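Local coordinates for hypothetical protein (Bacteroides caccae, PDB 4M8R) that is of unknown function but carries an N-terminal Ig-like domain followed by a WD40-like domain of the beta-propeller class, at residues S147-F152 and Q175-D180; G121-E124 and I129-A132; M285-N288 and G292-V295. All blocks are in the same frame, centred on the assembly; numbering follows the deposited sequence.

Contact 1. Residues S147-F152 and Q175-D180; sequences SAHPDF and QPFFLD
His149 and Phe177 meet ring against ring in the tightest part of this buried contact. The imidazole comes to one face of the phenyl ring, off centre toward its rim, with His149 NE2 3.7 Å from Phe177 CE1 and His149 CE1 equally close to Phe177 CZ. The planes are inclined at 34° and the ring centres lie 4.2 Å apart, so the pair is neither a parallel stack nor a T. Phe152 makes a second, slacker touch on the same residue, at its CB and carbonyl O: the Phe152 ring turns an edge to the backbone, CE1 standing 4.1 Å from Phe177 O, close to the ring plane, and 4.4 Å from Phe177 CB. With CG anti to the backbone N (chi1 -159°), the phenyl ring of Phe152 reaches across to the strand although its CB does not aim there. A type I turn from His149 to Phe152 brings the two ring-bearing residues together, with Phe152 N bonded to His149 O at 3.1 Å. Trp186, on the neighbouring strand 186-188, packs edge-to-face with both His149 and Phe152 and also touches Phe177, gathering four aromatic side chains into one cluster. The rest of the loop is looser: Ser147 and Ala148, ahead of the turn, are exposed, and Pro150 and Asp151 within it partly so, although Asp151 OD2 is tied to Glu169 N. The loop 147-152 runs from strand 143-145 of one four-stranded sheet to strand 153-156 of the next, consistent with a link between propeller blades, and it lies against the third strand of the sheet it enters. Joined without a salt bridge or hydrogen bond between them, the two segments depend on aromatic packing and shape; the ring edge of Phe152 near a carbonyl oxygen may add at most a slight electrostatic attraction at this distance.

Contact 2. Residues G121-E124 and I129-A132; sequences GINE and IERA
Asn123 and Glu130 lay their flat ends over one another, amide and carboxylate planes only 11° apart, with Glu130 OE2 4.0 Å from Asn123 CG. This is stacking of polar groups, each of which bonds outside the pair: Asn123 OD1 takes Asp126 N in the turn, and Glu130 OE1 meets Tyr416 OH. Asn123 swings its CG anti to the backbone N (chi1 -169°), while Glu130 runs out extended beyond CG to reach the amide. The strands that carry them, those of the beta hairpin 118-123/128-133, are antiparallel but strongly twisted, at 137°. Gly121 and Glu130 form the hydrogen-bonded pair, Gly121 N to Glu130 O at 2.7 Å and Glu130 N to Gly121 O at 2.8 Å. The hairpin makes the centre of a four-stranded sheet in which the C-terminal strand 419-422 pairs with 118-123, consistent with the ring closure of a beta-propeller by a blade built from both ends of the domain. On the other face Ile122 and Ile129, a non-hydrogen-bonded pair, stand side by side and point the same way, bringing their CD1 methyls together; both also rest on Met146.

Contact 3. Residues M285-N288 and G292-V295; sequences MLYN and GFYV
Tyr287 drives the CD1 corner of its ring into the face of Phe293, 3.5 Å above the plane and over its centre; the nearest atoms are Tyr287 CD1 and Phe293 CE2, also 3.5 Å apart. The ring planes meet at 44°, so one ring wedges against the other instead of lying flat on it. Beside them the chain of Met285, a selenomethionine, is bent: its SE packs on Phe293 CB at 3.9 Å and stands obliquely beside the ring, 5.3 Å from its centroid, a Met-aromatic contact, and its CE touches Val295 CG2 at 4.2 Å. On the other face Tyr294 folds back over the neighbouring strand, its CG lodged between the backbone N and carbonyl carbon (chi1 43°). Leu286 CB then lies over one face of the ring as a CH-pi contact, 4.2 Å from the Tyr294 centroid, and Leu286 CD1 reaches Tyr294 CE2 at 3.7 Å. Asn288 CB meets the edge of the same ring. Four backbone hydrogen bonds join the hairpin strands, from Leu286-Tyr294 to Asn288-Gly292. Strand 292-295 is the outermost of its sheet within the chain; strand 270-276 flanks 282-288 on the other side, while Ile210 of strand 208-212 packs against Tyr287 and Phe293.

Overall arrangement
From the N terminus, the chain first passes through the Ig-like domain, then enters the WD40-like domain, where all three contacts lie in series, none nested or crossing. Contact 2 closes a short hairpin in the sheet shared with the C-terminal strand 419-422. After strand 143-145 of that sheet, contact 1 closes a loop of 22 intervening residues, setting the inter-sheet connection against strand 173-180. These two touch, Leu179 CD2 lying 3.8 Å from Ile129 CG1, so adjoining sheets are packed together there. Contact 3 comes much later, closing a tight hairpin at the edge of another sheet, its centre about 27 Å from that of contact 1 and 32 Å from that of contact 2.

Contact 1. Residues S147-F152 and Q175-D180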
loop_
_atom_site.group_PDB
_atom_site.type_symbol
_atom_site.label_atom_id
_atom_site.label_comp_id
_atom_site.label_asym_id
_atom_site.label_seq_id
_atom_site.Cartn_x
_atom_site.Cartn_y
_atom_site.Cartn_z
ATOM N N SER A 147 -0.221 -39.802 -8.408
ATOM C CA SER A 147 -0.682 -40.898 -9.271
ATOM C C SER A 147 -2.018 -40.631 -9.972
ATOM O O SER A 147 -2.347 -41.302 -10.947
ATOM C CB SER A 147 -0.769 -42.204 -8.476
ATOM O OG SER A 147 -1.686 -42.086 -7.404
ATOM N N ALA A 148 -2.790 -39.669 -9.473
ATOM C CA ALA A 148 -4.013 -39.242 -10.154
ATOM C C ALA A 148 -3.683 -38.519 -11.464
ATOM O O ALA A 148 -4.440 -38.600 -12.429
ATOM C CB ALA A 148 -4.843 -38.347 -9.244
ATOM N N HIS A 149 -2.557 -37.805 -11.489
ATOM C CA HIS A 149 -2.060 -37.159 -12.708
ATOM C C HIS A 149 -0.558 -37.422 -12.848
ATOM O O HIS A 149 0.256 -36.521 -12.644
ATOM C CB HIS A 149 -2.352 -35.652 -12.683
ATOM C CG HIS A 149 -3.812 -35.324 -12.673
ATOM N ND1 HIS A 149 -4.636 -35.560 -13.753
ATOM C CD2 HIS A 149 -4.599 -34.789 -11.709
ATOM C CE1 HIS A 149 -5.867 -35.182 -13.455
ATOM N NE2 HIS A 149 -5.871 -34.710 -12.221
ATOM N N PRO A 150 -0.186 -38.663 -13.211
ATOM C CA PRO A 150 1.228 -39.044 -13.262
ATOM C C PRO A 150 2.031 -38.298 -14.323
ATOM O O PRO A 150 3.252 -38.260 -14.248
ATOM C CB PRO A 150 1.181 -40.541 -13.579
ATOM C CG PRO A 150 -0.118 -40.745 -14.274
ATOM C CD PRO A 150 -1.068 -39.743 -13.689
ATOM N N ASP A 151 1.337 -37.707 -15.290
ATOM C CA ASP A 151 1.969 -36.949 -16.370
ATOM C C ASP A 151 2.119 -35.454 -16.046
ATOM O O ASP A 151 2.392 -34.654 -16.946
ATOM C CB ASP A 151 1.166 -37.127 -17.671
ATOM C CG ASP A 151 -0.300 -36.705 -17.531
ATOM O OD1 ASP A 151 -0.877 -36.851 -16.426
ATOM O OD2 ASP A 151 -0.879 -36.237 -18.534
ATOM N N PHE A 152 1.952 -35.090 -14.772
ATOM C CA PHE A 152 2.015 -33.694 -14.327
ATOM C C PHE A 152 3.281 -33.036 -14.849
ATOM O O PHE A 152 4.377 -33.563 -14.692
ATOM C CB PHE A 152 1.957 -33.622 -12.795
ATOM C CG PHE A 152 1.527 -32.284 -12.239
ATOM C CD1 PHE A 152 0.482 -31.562 -12.806
ATOM C CD2 PHE A 152 2.129 -31.778 -11.094
ATOM C CE1 PHE A 152 0.082 -30.350 -12.269
ATOM C CE2 PHE A 152 1.728 -30.569 -10.548
ATOM C CZ PHE A 152 0.704 -29.855 -11.138
ATOM N N GLN A 175 -4.645 -29.800 -19.739
ATOM C CA GLN A 175 -5.382 -28.832 -18.931
ATOM C C GLN A 175 -4.622 -28.474 -17.662
ATOM O O GLN A 175 -3.852 -29.282 -17.144
ATOM C CB GLN A 175 -6.738 -29.401 -18.532
ATOM C CG GLN A 175 -7.626 -29.763 -19.704
ATOM C CD GLN A 175 -9.090 -29.828 -19.306
ATOM O OE1 GLN A 175 -9.641 -28.854 -18.792
ATOM N NE2 GLN A 175 -9.731 -30.966 -19.564
ATOM N N PRO A 176 -4.844 -27.255 -17.145
ATOM C CA PRO A 176 -4.172 -26.834 -15.926
ATOM C C PRO A 176 -4.836 -27.365 -14.658
ATOM O O PRO A 176 -6.067 -27.349 -14.548
ATOM C CB PRO A 176 -4.270 -25.311 -15.982
ATOM C CG PRO A 176 -5.503 -25.052 -16.763
ATOM C CD PRO A 176 -5.588 -26.151 -17.773
ATOM N N PHE A 177 -4.004 -27.815 -13.719
ATOM C CA PHE A 177 -4.445 -28.267 -12.402
ATOM C C PHE A 177 -3.624 -27.634 -11.293
ATOM O O PHE A 177 -2.469 -27.276 -11.497
ATOM C CB PHE A 177 -4.299 -29.777 -12.297
ATOM C CG PHE A 177 -5.272 -30.527 -13.139
ATOM C CD1 PHE A 177 -6.508 -30.886 -12.627
ATOM C CD2 PHE A 177 -4.959 -30.861 -14.444
ATOM C CE1 PHE A 177 -7.416 -31.577 -13.402
ATOM C CE2 PHE A 177 -5.863 -31.546 -15.224
ATOM C CZ PHE A 177 -7.092 -31.907 -14.703
ATOM N N PHE A 178 -4.234 -27.527 -10.116
ATOM C CA PHE A 178 -3.553 -27.091 -8.908
ATOM C C PHE A 178 -3.531 -28.242 -7.911
ATOM O O PHE A 178 -4.580 -28.788 -7.569
ATOM C CB PHE A 178 -4.288 -25.896 -8.300
ATOM C CG PHE A 178 -3.758 -25.464 -6.954
ATOM C CD1 PHE A 178 -2.560 -24.770 -6.854
ATOM C CD2 PHE A 178 -4.471 -25.727 -5.796
ATOM C CE1 PHE A 178 -2.076 -24.367 -5.624
ATOM C CE2 PHE A 178 -3.994 -25.322 -4.561
ATOM C CZ PHE A 178 -2.796 -24.642 -4.471
ATOM N N LEU A 179 -2.331 -28.632 -7.478
ATOM C CA LEU A 179 -2.177 -29.604 -6.402
ATOM C C LEU A 179 -2.025 -28.857 -5.087
ATOM O O LEU A 179 -1.060 -28.131 -4.910
ATOM C CB LEU A 179 -0.946 -30.485 -6.631
ATOM C CG LEU A 179 -0.568 -31.367 -5.437
ATOM C CD1 LEU A 179 -1.676 -32.369 -5.141
ATOM C CD2 LEU A 179 0.751 -32.074 -5.695
ATOM N N ASP A 180 -2.973 -29.056 -4.175
ATOM C CA ASP A 180 -2.998 -28.357 -2.890
ATOM C C ASP A 180 -2.161 -29.123 -1.873
ATOM O O ASP A 180 -2.465 -30.271 -1.568
ATOM C CB ASP A 180 -4.450 -28.234 -2.402
ATOM C CG ASP A 180 -4.592 -27.406 -1.126
ATOM O OD1 ASP A 180 -3.656 -27.376 -0.299
ATOM O OD2 ASP A 180 -5.661 -26.781 -0.944
#

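Contact 2. Residues G121-E124 and I129-A132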
loop_
_atom_site.group_PDB
_atom_site.type_symbol
_atom_site.label_atom_id
_atom_site.label_comp_id
_atom_site.label_asym_id
_atom_site.label_seq_id
_atom_site.Cartn_x
_atom_site.Cartn_y
_atom_site.Cartn_z
ATOM N N GLY A 121 10.801 -31.453 -5.839
ATOM C CA GLY A 121 11.187 -32.192 -7.042
ATOM C C GLY A 121 10.115 -33.174 -7.482
ATOM O O GLY A 121 9.395 -33.733 -6.649
ATOM N N ILE A 122 10.023 -33.398 -8.790
ATOM C CA ILE A 122 9.102 -34.392 -9.349
ATOM C C ILE A 122 9.812 -35.743 -9.451
ATOM O O ILE A 122 10.772 -35.884 -10.211
ATOM C CB ILE A 122 8.612 -34.011 -10.766
ATOM C CG1 ILE A 122 8.237 -32.527 -10.855
ATOM C CG2 ILE A 122 7.433 -34.887 -11.172
ATOM C CD1 ILE A 122 7.142 -32.095 -9.912
ATOM N N ASN A 123 9.344 -36.730 -8.687
ATOM C CA ASN A 123 9.904 -38.077 -8.747
ATOM C C ASN A 123 9.096 -38.940 -9.714
ATOM O O ASN A 123 8.003 -39.403 -9.383
ATOM C CB ASN A 123 9.928 -38.712 -7.357
ATOM C CG ASN A 123 10.730 -39.996 -7.316
ATOM O OD1 ASN A 123 10.167 -41.089 -7.290
ATOM N ND2 ASN A 123 12.052 -39.870 -7.333
ATOM N N GLU A 124 9.632 -39.141 -10.915
ATOM C CA GLU A 124 8.926 -39.895 -11.949
ATOM C C GLU A 124 8.943 -41.406 -11.712
ATOM O O GLU A 124 8.144 -42.125 -12.299
ATOM C CB GLU A 124 9.494 -39.578 -13.339
ATOM C CG GLU A 124 9.323 -38.128 -13.782
ATOM C CD GLU A 124 7.869 -37.702 -13.942
ATOM O OE1 GLU A 124 6.958 -38.552 -13.847
ATOM O OE2 GLU A 124 7.635 -36.496 -14.161
ATOM N N ILE A 129 5.486 -35.910 -5.721
ATOM C CA ILE A 129 6.142 -34.628 -5.482
ATOM C C ILE A 129 6.889 -34.758 -4.165
ATOM O O ILE A 129 6.296 -35.137 -3.161
ATOM C CB ILE A 129 5.123 -33.483 -5.332
ATOM C CG1 ILE A 129 4.187 -33.419 -6.539
ATOM C CG2 ILE A 129 5.837 -32.150 -5.136
ATOM C CD1 ILE A 129 4.888 -33.128 -7.843
ATOM N N GLU A 130 8.182 -34.448 -4.172
ATOM C CA GLU A 130 9.011 -34.569 -2.974
ATOM C C GLU A 130 9.561 -33.217 -2.562
ATOM O O GLU A 130 10.012 -32.452 -3.411
ATOM C CB GLU A 130 10.187 -35.519 -3.236
ATOM C CG GLU A 130 9.807 -36.992 -3.307
ATOM C CD GLU A 130 11.000 -37.913 -3.509
ATOM O OE1 GLU A 130 12.127 -37.418 -3.739
ATOM O OE2 GLU A 130 10.802 -39.145 -3.442
ATOM N N ARG A 131 9.545 -32.929 -1.262
ATOM C CA ARG A 131 10.204 -31.730 -0.755
ATOM C C ARG A 131 11.699 -31.976 -0.689
ATOM O O ARG A 131 12.156 -32.771 0.121
ATOM C CB ARG A 131 9.684 -31.351 0.625
ATOM C CG ARG A 131 10.274 -30.050 1.152
ATOM C CD ARG A 131 9.589 -29.630 2.434
ATOM N NE ARG A 131 9.867 -30.585 3.501
ATOM C CZ ARG A 131 9.045 -30.866 4.510
ATOM N NH1 ARG A 131 7.856 -30.273 4.611
ATOM N NH2 ARG A 131 9.417 -31.758 5.425
ATOM N N ALA A 132 12.454 -31.298 -1.548
ATOM C CA ALA A 132 13.894 -31.529 -1.671
ATOM C C ALA A 132 14.699 -30.649 -0.727
ATOM O O ALA A 132 15.766 -31.047 -0.265
ATOM C CB ALA A 132 14.341 -31.292 -3.107
#

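Contact 3. Residues M285-N288 and G292-V295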
loop_
_atom_site.group_PDB
_atom_site.type_symbol
_atom_site.label_atom_id
_atom_site.label_comp_id
_atom_site.label_asym_id
_atom_site.label_seq_id
_atom_site.Cartn_x
_atom_site.Cartn_y
_atom_site.Cartn_z
HETATM N N MSE A 285 10.130 -19.682 -29.670
HETATM C CA MSE A 285 8.886 -19.222 -30.276
HETATM C C MSE A 285 8.341 -18.114 -29.425
HETATM O O MSE A 285 8.173 -18.283 -28.215
HETATM C CB MSE A 285 7.955 -20.432 -30.356
HETATM C CG MSE A 285 6.469 -20.101 -30.486
HETATM SE SE MSE A 285 5.906 -20.170 -32.367
HETATM C CE MSE A 285 6.326 -22.051 -32.763
ATOM N N LEU A 286 8.059 -16.970 -30.043
ATOM C CA LEU A 286 7.467 -15.836 -29.337
ATOM C C LEU A 286 5.966 -15.761 -29.587
ATOM O O LEU A 286 5.478 -16.176 -30.646
ATOM C CB LEU A 286 8.131 -14.530 -29.767
ATOM C CG LEU A 286 9.634 -14.429 -29.509
ATOM C CD1 LEU A 286 10.165 -13.089 -29.999
ATOM C CD2 LEU A 286 9.948 -14.624 -28.033
ATOM N N TYR A 287 5.238 -15.241 -28.603
ATOM C CA TYR A 287 3.794 -15.080 -28.712
ATOM C C TYR A 287 3.383 -13.690 -28.244
ATOM O O TYR A 287 3.732 -13.264 -27.146
ATOM C CB TYR A 287 3.071 -16.163 -27.911
ATOM C CG TYR A 287 1.577 -15.948 -27.763
ATOM C CD1 TYR A 287 0.705 -16.224 -28.810
ATOM C CD2 TYR A 287 1.038 -15.476 -26.572
ATOM C CE1 TYR A 287 -0.661 -16.033 -28.673
ATOM C CE2 TYR A 287 -0.325 -15.279 -26.429
ATOM C CZ TYR A 287 -1.170 -15.562 -27.479
ATOM O OH TYR A 287 -2.525 -15.370 -27.334
ATOM N N ASN A 288 2.650 -12.993 -29.104
ATOM C CA ASN A 288 2.088 -11.684 -28.807
ATOM C C ASN A 288 0.574 -11.831 -28.858
ATOM O O ASN A 288 0.031 -12.188 -29.905
ATOM C CB ASN A 288 2.568 -10.669 -29.853
ATOM C CG ASN A 288 2.155 -9.241 -29.530
ATOM O OD1 ASN A 288 1.176 -8.998 -28.827
ATOM N ND2 ASN A 288 2.899 -8.285 -30.068
ATOM N N GLY A 292 -0.086 -12.670 -32.499
ATOM C CA GLY A 292 0.014 -14.115 -32.704
ATOM C C GLY A 292 1.403 -14.678 -32.480
ATOM O O GLY A 292 2.209 -14.104 -31.743
ATOM N N PHE A 293 1.673 -15.810 -33.128
ATOM C CA PHE A 293 2.918 -16.547 -32.944
ATOM C C PHE A 293 3.929 -16.190 -34.023
ATOM O O PHE A 293 3.560 -15.934 -35.168
ATOM C CB PHE A 293 2.662 -18.056 -33.012
ATOM C CG PHE A 293 1.760 -18.575 -31.930
ATOM C CD1 PHE A 293 0.384 -18.589 -32.104
ATOM C CD2 PHE A 293 2.289 -19.069 -30.746
ATOM C CE1 PHE A 293 -0.450 -19.077 -31.110
ATOM C CE2 PHE A 293 1.461 -19.559 -29.749
ATOM C CZ PHE A 293 0.090 -19.562 -29.930
ATOM N N TYR A 294 5.206 -16.182 -33.655
ATOM C CA TYR A 294 6.288 -16.133 -34.638
ATOM C C TYR A 294 7.558 -16.768 -34.088
ATOM O O TYR A 294 7.883 -16.626 -32.908
ATOM C CB TYR A 294 6.549 -14.705 -35.155
ATOM C CG TYR A 294 6.549 -13.594 -34.115
ATOM C CD1 TYR A 294 5.353 -13.015 -33.680
ATOM C CD2 TYR A 294 7.745 -13.087 -33.605
ATOM C CE1 TYR A 294 5.347 -11.988 -32.742
ATOM C CE2 TYR A 294 7.750 -12.059 -32.668
ATOM C CZ TYR A 294 6.550 -11.512 -32.239
ATOM O OH TYR A 294 6.547 -10.492 -31.311
ATOM N N VAL A 295 8.255 -17.491 -34.958
ATOM C CA VAL A 295 9.475 -18.194 -34.589
ATOM C C VAL A 295 10.617 -17.190 -34.549
ATOM O O VAL A 295 10.763 -16.377 -35.462
ATOM C CB VAL A 295 9.825 -19.300 -35.614
ATOM C CG1 VAL A 295 11.089 -20.045 -35.195
ATOM C CG2 VAL A 295 8.661 -20.266 -35.786
#